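Long-range contacts in glycoside hydrolase family 61 protein (Myceliophthora thermophila, PDB 5UFV), which oxidatively cleaves the glycosidic bonds of crystalline and amorphous polysaccharides such as cellulose at a single copper site, with oxidation at C1: residues 26-31 and 51-57; 9-14 and 57-61; 81-87 and 150-156. All coordinates share one frame; numbering follows the deposited sequence.

Contacts 2 and 3 belong to the sheets of the AA9 beta-sandwich, and contact 1 joins two loops beside them. Contacts 1 and 2 share Tyr57 and touch, Ile28 CD1 lying 3.7 Å from Ile9 CD1, so Ile28 joins the loop pair to contact 2; their centres are about 14 Å apart. Contact 3, about 13 Å from contact 1 centre to centre, meets it where Trp30 CZ2 packs 3.9 Å from Leu152 CD2. Contacts 2 and 3 do not touch but reach the same six-stranded sheet. The Glu156 side chain of contact 3 lies about 7 Å from that of the copper ligand Tyr169, and the Gln29 side chain of contact 1 about 11 Å.

Contact 1: residues 26-31 and 51-57; sequences DVIQWQ and GTGAALY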
loop_
_atom_site.group_PDB
_atom_site.type_symbol
_atom_site.label_atom_id
_atom_site.label_comp_id
_atom_site.label_asym_id
_atom_site.label_seq_id
_atom_site.Cartn_x
_atom_site.Cartn_y
_atom_site.Cartn_z
ATOM N N ASP A 26 -3.224 21.815 5.824
ATOM C CA ASP A 26 -3.986 20.628 6.230
ATOM C C ASP A 26 -4.169 19.622 5.083
ATOM O O ASP A 26 -4.592 20.002 3.994
ATOM C CB ASP A 26 -5.361 21.039 6.758
ATOM C CG ASP A 26 -5.303 21.744 8.130
ATOM O OD1 ASP A 26 -4.289 21.624 8.844
ATOM O OD2 ASP A 26 -6.301 22.433 8.495
ATOM N N VAL A 27 -3.855 18.351 5.331
ATOM C CA VAL A 27 -4.079 17.283 4.342
ATOM C C VAL A 27 -4.658 16.001 4.961
ATOM O O VAL A 27 -4.834 15.913 6.162
ATOM C CB VAL A 27 -2.787 16.975 3.530
ATOM C CG1 VAL A 27 -2.365 18.176 2.652
ATOM C CG2 VAL A 27 -1.637 16.557 4.448
ATOM N N ILE A 28 -5.008 15.018 4.137
ATOM C CA ILE A 28 -5.530 13.729 4.647
ATOM C C ILE A 28 -4.404 12.701 4.893
ATOM O O ILE A 28 -4.587 11.711 5.605
ATOM C CB ILE A 28 -6.599 13.129 3.713
ATOM C CG1 ILE A 28 -6.001 12.753 2.352
ATOM C CG2 ILE A 28 -7.764 14.094 3.497
ATOM C CD1 ILE A 28 -6.852 11.769 1.568
ATOM N N GLN A 29 -3.235 12.982 4.317
ATOM C CA GLN A 29 -2.096 12.073 4.304
ATOM C C GLN A 29 -1.139 12.290 5.492
ATOM O O GLN A 29 -0.815 13.433 5.842
ATOM C CB GLN A 29 -1.314 12.255 2.988
ATOM C CG GLN A 29 -0.395 11.096 2.641
ATOM C CD GLN A 29 0.410 11.332 1.367
ATOM O OE1 GLN A 29 0.975 12.412 1.171
ATOM N NE2 GLN A 29 0.465 10.339 0.502
ATOM N N TRP A 30 -0.677 11.184 6.072
ATOM C CA TRP A 30 0.329 11.193 7.125
ATOM C C TRP A 30 1.667 11.564 6.518
ATOM O O TRP A 30 1.897 11.347 5.348
ATOM C CB TRP A 30 0.406 9.817 7.788
ATOM C CG TRP A 30 -0.720 9.534 8.718
ATOM C CD1 TRP A 30 -1.995 10.011 8.641
ATOM C CD2 TRP A 30 -0.688 8.683 9.851
ATOM N NE1 TRP A 30 -2.765 9.523 9.688
ATOM C CE2 TRP A 30 -1.975 8.699 10.437
ATOM C CE3 TRP A 30 0.306 7.908 10.443
ATOM C CZ2 TRP A 30 -2.275 7.993 11.567
ATOM C CZ3 TRP A 30 -0.005 7.199 11.569
ATOM C CH2 TRP A 30 -1.274 7.253 12.123
ATOM N N GLN A 31 2.547 12.136 7.320
ATOM C CA GLN A 31 3.769 12.731 6.803
ATOM C C GLN A 31 4.658 11.632 6.270
ATOM O O GLN A 31 4.597 10.497 6.700
ATOM C CB GLN A 31 4.538 13.503 7.891
ATOM C CG GLN A 31 3.753 14.559 8.666
ATOM C CD GLN A 31 2.983 13.982 9.853
ATOM O OE1 GLN A 31 2.682 12.775 9.899
ATOM N NE2 GLN A 31 2.655 14.831 10.815
ATOM N N GLY A 51 5.254 8.846 9.533
ATOM C CA GLY A 51 4.191 9.832 9.818
ATOM C C GLY A 51 3.504 9.541 11.150
ATOM O O GLY A 51 3.618 8.444 11.717
ATOM N N THR A 52 2.813 10.541 11.663
ATOM C CA THR A 52 2.145 10.436 12.959
ATOM C C THR A 52 0.688 10.760 12.885
ATOM O O THR A 52 -0.049 10.411 13.801
ATOM C CB THR A 52 2.727 11.426 13.969
ATOM O OG1 THR A 52 2.824 12.717 13.356
ATOM C CG2 THR A 52 4.114 10.964 14.450
ATOM N N GLY A 53 0.265 11.440 11.816
ATOM C CA GLY A 53 -1.123 11.824 11.683
ATOM C C GLY A 53 -1.371 12.886 10.659
ATOM O O GLY A 53 -0.484 13.282 9.923
ATOM N N ALA A 54 -2.608 13.350 10.644
ATOM C CA ALA A 54 -3.066 14.323 9.680
ATOM C C ALA A 54 -4.349 15.003 10.160
ATOM O O ALA A 54 -5.092 14.420 10.929
ATOM C CB ALA A 54 -3.297 13.645 8.346
ATOM N N ALA A 55 -4.622 16.209 9.659
ATOM C CA ALA A 55 -5.717 17.052 10.168
ATOM C C ALA A 55 -7.067 16.732 9.531
ATOM O O ALA A 55 -8.129 16.903 10.171
ATOM C CB ALA A 55 -5.383 18.523 9.952
ATOM N N LEU A 56 -7.025 16.296 8.278
ATOM C CA LEU A 56 -8.238 16.060 7.511
ATOM C C LEU A 56 -8.480 14.588 7.196
ATOM O O LEU A 56 -7.594 13.765 7.347
ATOM C CB LEU A 56 -8.159 16.819 6.187
ATOM C CG LEU A 56 -7.877 18.307 6.305
ATOM C CD1 LEU A 56 -7.871 18.955 4.919
ATOM C CD2 LEU A 56 -8.868 18.997 7.247
ATOM N N TYR A 57 -9.686 14.311 6.711
ATOM C CA TYR A 57 -10.119 12.995 6.242
ATOM C C TYR A 57 -10.916 13.170 4.939
ATOM O O TYR A 57 -11.479 14.229 4.688
ATOM C CB TYR A 57 -11.018 12.316 7.271
ATOM C CG TYR A 57 -12.168 13.196 7.691
ATOM C CD1 TYR A 57 -13.321 13.264 6.926
ATOM C CD2 TYR A 57 -12.077 14.015 8.837
ATOM C CE1 TYR A 57 -14.375 14.093 7.291
ATOM C CE2 TYR A 57 -13.115 14.841 9.206
ATOM C CZ TYR A 57 -14.262 14.875 8.427
ATOM O OH TYR A 57 -15.310 15.695 8.761
HETATM O O HOH W 1 -2.669 17.842 8.108
HETATM O O HOH W 2 0.045 14.978 7.688
#
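The indole of Trp30 carries the backbone of Thr52 and Gly53 on one face: Gly53 CA stands over the five-membered ring, 3.4 Å from its centroid and only 8° off the normal, a CH-pi contact, and Thr52 C lies over the same face. Gly51 O and the methyl of Ala54 approach the ring obliquely. CG is anti to the carbonyl carbon (chi1 -76°), which sets the indole face against this backbone, and its NE1 is hydrogen-bonded to Gln174 OE1 of strand 167-177. The amide of Gln31 works on the neighbouring backbone. Its chain bends at chi2 (85°), bringing OE1 to Thr52 N at 2.8 Å in a nearly straight bond, with the donor tilted from the carbonyl plane; Gly53 N adds a weak bond to the same oxygen, and NE2 a weak one to Thr52 OG1. Both segments are irregular loops of the AA9 fold, flanking the short helix 45-48, and they meet without strand pairing. One direct backbone bond, Leu56 N to Val27 O (3.1 Å), and two waters join them instead: water 1 accepts from Val27 N and Ala55 N, and water 2 donates to Gln29 O (2.6 Å) and Gly53 O. Ala54 CB sits 3.5 Å from both Val27 O and Gln29 O. At the far end Leu56 lays its branch against Asp26, CG 3.7 Å from Asp26 CB, while Ile28 CG2 packs on Leu56 CB at 3.8 Å. Leu56 O receives the CA-H of Ile28 and also a hydrogen bond from Gln174 NE2.

Contact 2: residues 9-14 and 57-61; sequences IAGKDY and YAEAA
Residues 9-12 form a type I' beta turn, closed by paired backbone bonds between Ile9 and Lys12 (Ile9 N to Lys12 O 2.9 Å), and the chain leaves it as strand 12-15. Segment 57-61, with its short strand 58-60, passes close by, with CA atoms 6.8 Å apart for Ile9 and Ala58 and 5.8 Å for Ala10 and Ala60. Side chains and one water make the join. Ala58 CB rests over one face of the Tyr14 ring in a CH-pi contact, 3.6 Å from the centroid and displaced toward the hydroxyl end, where CZ is its nearest atom. Ile9 meets the same methyl with CD1 at 3.8 Å, while its CG2, anti to the backbone N, touches both Ala58 CB and Ala60 CB, 3.9 Å from each. Water 3 lies at the edge of the Tyr14 ring, in its plane; it accepts from Tyr14 OH (2.5 Å) and donates to Ile9 O and, at 2.6 Å, to Glu59 O, tying three groups from both segments together. The contact bridges the two sheets of the sandwich: strand 12-15 borders the four-stranded sheet beside 4-9, and 58-60 borders the six-stranded one, pairing in parallel with 167-177, whose Ile175 packs against both Ile9 and Ala60.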
loop_
_atom_site.group_PDB
_atom_site.type_symbol
_atom_site.label_atom_id
_atom_site.label_comp_id
_atom_site.label_asym_id
_atom_site.label_seq_id
_atom_site.Cartn_x
_atom_site.Cartn_y
_atom_site.Cartn_z
ATOM N N ILE A 9 -10.663 10.365 -4.099
ATOM C CA ILE A 9 -11.505 9.521 -3.277
ATOM C C ILE A 9 -12.956 9.931 -3.413
ATOM O O ILE A 9 -13.353 11.042 -3.048
ATOM C CB ILE A 9 -11.079 9.583 -1.806
ATOM C CG1 ILE A 9 -9.689 8.946 -1.662
ATOM C CG2 ILE A 9 -12.088 8.851 -0.929
ATOM C CD1 ILE A 9 -8.916 9.394 -0.465
ATOM N N ALA A 10 -13.739 8.987 -3.930
ATOM C CA ALA A 10 -15.169 9.159 -4.182
ATOM C C ALA A 10 -15.350 10.323 -5.107
ATOM O O ALA A 10 -16.202 11.165 -4.868
ATOM C CB ALA A 10 -15.925 9.367 -2.886
ATOM N N GLY A 11 -14.504 10.389 -6.139
ATOM C CA GLY A 11 -14.539 11.490 -7.103
ATOM C C GLY A 11 -13.967 12.857 -6.690
ATOM O O GLY A 11 -14.041 13.783 -7.477
ATOM N N LYS A 12 -13.401 13.014 -5.490
ATOM C CA LYS A 12 -12.823 14.305 -5.076
ATOM C C LYS A 12 -11.313 14.224 -4.947
ATOM O O LYS A 12 -10.741 13.171 -4.651
ATOM C CB LYS A 12 -13.396 14.786 -3.742
ATOM C CG LYS A 12 -14.850 14.394 -3.554
ATOM C CD LYS A 12 -15.590 15.178 -2.471
ATOM C CE LYS A 12 -17.086 14.898 -2.582
ATOM N NZ LYS A 12 -17.901 16.031 -2.061
ATOM N N ASP A 13 -10.682 15.377 -5.142
ATOM C CA ASP A 13 -9.239 15.477 -5.204
ATOM C C ASP A 13 -8.699 15.875 -3.851
ATOM O O ASP A 13 -9.218 16.799 -3.217
ATOM C CB ASP A 13 -8.817 16.496 -6.270
ATOM C CG ASP A 13 -8.866 15.921 -7.687
ATOM O OD1 ASP A 13 -8.902 14.681 -7.853
ATOM O OD2 ASP A 13 -8.866 16.703 -8.654
ATOM N N TYR A 14 -7.671 15.152 -3.397
ATOM C CA TYR A 14 -7.065 15.442 -2.120
ATOM C C TYR A 14 -5.558 15.500 -2.304
ATOM O O TYR A 14 -4.945 14.493 -2.610
ATOM C CB TYR A 14 -7.431 14.394 -1.065
ATOM C CG TYR A 14 -8.912 14.344 -0.702
ATOM C CD1 TYR A 14 -9.449 15.165 0.282
ATOM C CD2 TYR A 14 -9.772 13.459 -1.340
ATOM C CE1 TYR A 14 -10.801 15.104 0.619
ATOM C CE2 TYR A 14 -11.113 13.400 -1.021
ATOM C CZ TYR A 14 -11.620 14.217 -0.038
ATOM O OH TYR A 14 -12.946 14.140 0.255
ATOM N N TYR A 57 -9.686 14.311 6.711
ATOM C CA TYR A 57 -10.119 12.995 6.242
ATOM C C TYR A 57 -10.916 13.170 4.939
ATOM O O TYR A 57 -11.479 14.229 4.688
ATOM C CB TYR A 57 -11.018 12.316 7.271
ATOM C CG TYR A 57 -12.168 13.196 7.691
ATOM C CD1 TYR A 57 -13.321 13.264 6.926
ATOM C CD2 TYR A 57 -12.077 14.015 8.837
ATOM C CE1 TYR A 57 -14.375 14.093 7.291
ATOM C CE2 TYR A 57 -13.115 14.841 9.206
ATOM C CZ TYR A 57 -14.262 14.875 8.427
ATOM O OH TYR A 57 -15.310 15.695 8.761
ATOM N N ALA A 58 -10.931 12.137 4.105
ATOM C CA ALA A 58 -11.824 12.098 2.962
ATOM C C ALA A 58 -13.069 11.277 3.340
ATOM O O ALA A 58 -12.957 10.268 4.031
ATOM C CB ALA A 58 -11.109 11.469 1.783
ATOM N N GLU A 59 -14.244 11.711 2.897
ATOM C CA GLU A 59 -15.470 10.916 3.050
ATOM C C GLU A 59 -15.570 9.902 1.948
ATOM O O GLU A 59 -15.165 10.156 0.811
ATOM C CB GLU A 59 -16.727 11.792 3.055
ATOM C CG GLU A 59 -16.700 12.854 4.159
ATOM C CD GLU A 59 -17.996 13.004 4.945
ATOM O OE1 GLU A 59 -19.095 12.668 4.425
ATOM O OE2 GLU A 59 -17.898 13.475 6.101
ATOM N N ALA A 60 -16.093 8.738 2.292
ATOM C CA ALA A 60 -16.325 7.687 1.316
ATOM C C ALA A 60 -17.262 6.646 1.876
ATOM O O ALA A 60 -17.272 6.365 3.068
ATOM C CB ALA A 60 -15.026 7.019 0.904
ATOM N N ALA A 61 -18.058 6.082 0.994
ATOM C CA ALA A 61 -18.922 4.990 1.347
ATOM C C ALA A 61 -18.315 3.708 0.789
ATOM O O ALA A 61 -17.473 3.737 -0.117
ATOM C CB ALA A 61 -20.318 5.221 0.772
HETATM O O HOH W 3 -14.051 12.010 -0.580
#

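Contact 3: residues 81-87 and 150-156; sequences LVWMYKC and NYLVRHE
Two antiparallel neighbours in the six-stranded sheet of the AA9 beta-sandwich meet here, strands 81-86 and 150-156, their axes 4.5 Å apart at closest. Backbone bonds run from Leu81 N to Glu156 O (2.7 Å) through the Trp83-Arg154 pair to Cys87 N and Asn150 O; that from Tyr85 N to Leu152 O is weak. On the face of Trp83, Arg154 and Glu156, the extended Arg154 grips the carboxylate end-on in a salt bridge, NH1 to OE1 (2.7 Å) and NH2 to OE2, its nitrogens arriving from above the carboxylate plane. Trp83 NE1 also donates to Glu156 OE1 (3.2 Å), so two donors hold this buried oxygen; OE2 is further bonded to Tyr196 OH. The indole and guanidinium planes stand 77° apart. Cys87, disulfide-bonded to Cys94, sets SG 3.9 Å from Leu152 CG. On the opposite face Lys86, bent at chi2 (85°), lays CD over the Tyr151 ring, Met84 CE meets Tyr151 CB at 3.8 Å, and Val82 CG1 lies over the His155 ring, 4.0 Å from its centroid. Strand 101-107 continues the sheet beyond 81-86 and strand 167-177 beyond 150-156, while His155 reaches Ile66 and Ala68 of the other sheet.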
loop_
_atom_site.group_PDB
_atom_site.type_symbol
_atom_site.label_atom_id
_atom_site.label_comp_id
_atom_site.label_asym_id
_atom_site.label_seq_id
_atom_site.Cartn_x
_atom_site.Cartn_y
_atom_site.Cartn_z
ATOM N N LEU A 81 0.511 -3.300 -2.746
ATOM C CA LEU A 81 -0.443 -3.636 -1.715
ATOM C C LEU A 81 -1.194 -2.403 -1.220
ATOM O O LEU A 81 -0.594 -1.343 -1.028
ATOM C CB LEU A 81 0.267 -4.277 -0.542
ATOM C CG LEU A 81 0.810 -5.691 -0.800
ATOM C CD1 LEU A 81 2.151 -5.662 -1.508
ATOM C CD2 LEU A 81 0.937 -6.449 0.517
ATOM N N VAL A 82 -2.502 -2.553 -1.005
ATOM C CA VAL A 82 -3.294 -1.506 -0.434
ATOM C C VAL A 82 -4.042 -2.065 0.734
ATOM O O VAL A 82 -4.741 -3.053 0.594
ATOM C CB VAL A 82 -4.316 -0.977 -1.427
ATOM C CG1 VAL A 82 -5.013 0.241 -0.833
ATOM C CG2 VAL A 82 -3.654 -0.671 -2.773
ATOM N N TRP A 83 -3.908 -1.423 1.886
ATOM C CA TRP A 83 -4.460 -1.915 3.119
ATOM C C TRP A 83 -5.307 -0.869 3.768
ATOM O O TRP A 83 -5.195 0.301 3.484
ATOM C CB TRP A 83 -3.366 -2.184 4.136
ATOM C CG TRP A 83 -2.194 -3.030 3.735
ATOM C CD1 TRP A 83 -1.201 -2.706 2.853
ATOM C CD2 TRP A 83 -1.839 -4.303 4.286
ATOM N NE1 TRP A 83 -0.275 -3.727 2.786
ATOM C CE2 TRP A 83 -0.639 -4.712 3.661
ATOM C CE3 TRP A 83 -2.421 -5.138 5.244
ATOM C CZ2 TRP A 83 -0.010 -5.900 3.969
ATOM C CZ3 TRP A 83 -1.791 -6.331 5.547
ATOM C CH2 TRP A 83 -0.600 -6.696 4.921
ATOM N N MET A 84 -6.096 -1.309 4.729
ATOM C CA MET A 84 -6.906 -0.441 5.538
ATOM C C MET A 84 -6.823 -0.884 6.981
ATOM O O MET A 84 -6.368 -1.974 7.289
ATOM C CB MET A 84 -8.366 -0.454 5.058
ATOM C CG MET A 84 -8.573 0.327 3.785
ATOM S SD MET A 84 -10.291 0.514 3.227
ATOM C CE MET A 84 -10.873 1.877 4.244
ATOM N N TYR A 85 -7.291 -0.021 7.866
ATOM C CA TYR A 85 -7.132 -0.225 9.287
ATOM C C TYR A 85 -8.218 0.567 9.965
ATOM O O TYR A 85 -8.337 1.773 9.750
ATOM C CB TYR A 85 -5.743 0.258 9.730
ATOM C CG TYR A 85 -5.484 0.164 11.202
ATOM C CD1 TYR A 85 -6.073 1.054 12.098
ATOM C CD2 TYR A 85 -4.634 -0.788 11.700
ATOM C CE1 TYR A 85 -5.845 0.969 13.458
ATOM C CE2 TYR A 85 -4.380 -0.875 13.054
ATOM C CZ TYR A 85 -4.990 0.006 13.937
ATOM O OH TYR A 85 -4.719 -0.104 15.283
ATOM N N LYS A 86 -8.992 -0.126 10.787
ATOM C CA LYS A 86 -10.089 0.477 11.508
ATOM C C LYS A 86 -9.605 1.166 12.779
ATOM O O LYS A 86 -9.258 0.501 13.747
ATOM C CB LYS A 86 -11.107 -0.603 11.863
ATOM C CG LYS A 86 -12.290 -0.115 12.687
ATOM C CD LYS A 86 -13.380 0.461 11.825
ATOM C CE LYS A 86 -14.380 1.276 12.636
ATOM N NZ LYS A 86 -15.162 0.430 13.560
ATOM N N CYS A 87 -9.613 2.492 12.784
ATOM C CA CYS A 87 -9.270 3.237 13.979
ATOM C C CYS A 87 -10.307 2.970 15.091
ATOM O O CYS A 87 -11.501 3.067 14.858
ATOM C CB CYS A 87 -9.165 4.754 13.688
ATOM S SG CYS A 87 -7.758 5.236 12.652
ATOM N N ASN A 150 -13.749 5.703 11.251
ATOM C CA ASN A 150 -12.499 6.298 10.822
ATOM C C ASN A 150 -11.513 5.232 10.456
ATOM O O ASN A 150 -11.228 4.360 11.284
ATOM C CB ASN A 150 -11.923 7.167 11.927
ATOM C CG ASN A 150 -12.873 8.262 12.343
ATOM O OD1 ASN A 150 -13.780 8.652 11.592
ATOM N ND2 ASN A 150 -12.696 8.741 13.552
ATOM N N TYR A 151 -10.982 5.298 9.231
ATOM C CA TYR A 151 -10.008 4.316 8.770
ATOM C C TYR A 151 -8.769 4.974 8.203
ATOM O O TYR A 151 -8.841 6.037 7.600
ATOM C CB TYR A 151 -10.576 3.440 7.654
ATOM C CG TYR A 151 -11.611 2.406 8.024
ATOM C CD1 TYR A 151 -12.955 2.745 8.079
ATOM C CD2 TYR A 151 -11.264 1.084 8.214
ATOM C CE1 TYR A 151 -13.925 1.804 8.374
ATOM C CE2 TYR A 151 -12.228 0.116 8.519
ATOM C CZ TYR A 151 -13.566 0.477 8.594
ATOM O OH TYR A 151 -14.560 -0.452 8.894
ATOM N N LEU A 152 -7.640 4.295 8.341
ATOM C CA LEU A 152 -6.446 4.637 7.578
ATOM C C LEU A 152 -6.430 3.748 6.363
ATOM O O LEU A 152 -6.926 2.628 6.397
ATOM C CB LEU A 152 -5.185 4.391 8.375
ATOM C CG LEU A 152 -5.164 4.918 9.807
ATOM C CD1 LEU A 152 -3.831 4.563 10.439
ATOM C CD2 LEU A 152 -5.390 6.415 9.834
ATOM N N VAL A 153 -5.873 4.257 5.279
ATOM C CA VAL A 153 -5.648 3.444 4.104
ATOM C C VAL A 153 -4.175 3.546 3.815
ATOM O O VAL A 153 -3.640 4.622 3.929
ATOM C CB VAL A 153 -6.436 3.951 2.905
ATOM C CG1 VAL A 153 -6.158 5.428 2.647
ATOM C CG2 VAL A 153 -6.103 3.116 1.673
ATOM N N ARG A 154 -3.519 2.443 3.453
ATOM C CA ARG A 154 -2.049 2.418 3.304
ATOM C C ARG A 154 -1.660 1.833 1.955
ATOM O O ARG A 154 -2.061 0.701 1.625
ATOM C CB ARG A 154 -1.431 1.585 4.440
ATOM C CG ARG A 154 0.037 1.234 4.302
ATOM C CD ARG A 154 0.471 0.484 5.547
ATOM N NE ARG A 154 1.877 0.118 5.473
ATOM C CZ ARG A 154 2.359 -0.874 4.713
ATOM N NH1 ARG A 154 1.529 -1.648 3.982
ATOM N NH2 ARG A 154 3.679 -1.094 4.690
ATOM N N HIS A 155 -0.887 2.589 1.176
ATOM C CA HIS A 155 -0.403 2.102 -0.110
ATOM C C HIS A 155 1.020 1.735 0.057
ATOM O O HIS A 155 1.755 2.466 0.688
ATOM C CB HIS A 155 -0.541 3.153 -1.208
ATOM C CG HIS A 155 -1.959 3.421 -1.581
ATOM N ND1 HIS A 155 -2.797 4.195 -0.807
ATOM C CD2 HIS A 155 -2.717 2.948 -2.595
ATOM C CE1 HIS A 155 -4.000 4.217 -1.348
ATOM N NE2 HIS A 155 -3.979 3.465 -2.429
ATOM N N GLU A 156 1.407 0.603 -0.515
ATOM C CA GLU A 156 2.726 0.079 -0.333
ATOM C C GLU A 156 3.136 -0.554 -1.624
ATOM O O GLU A 156 2.403 -1.392 -2.177
ATOM C CB GLU A 156 2.735 -0.958 0.792
ATOM C CG GLU A 156 4.048 -1.710 1.013
ATOM C CD GLU A 156 3.939 -2.806 2.098
ATOM O OE1 GLU A 156 2.829 -3.376 2.302
ATOM O OE2 GLU A 156 4.961 -3.102 2.779
HETATM O O HOH W 4 -13.586 4.320 13.842
#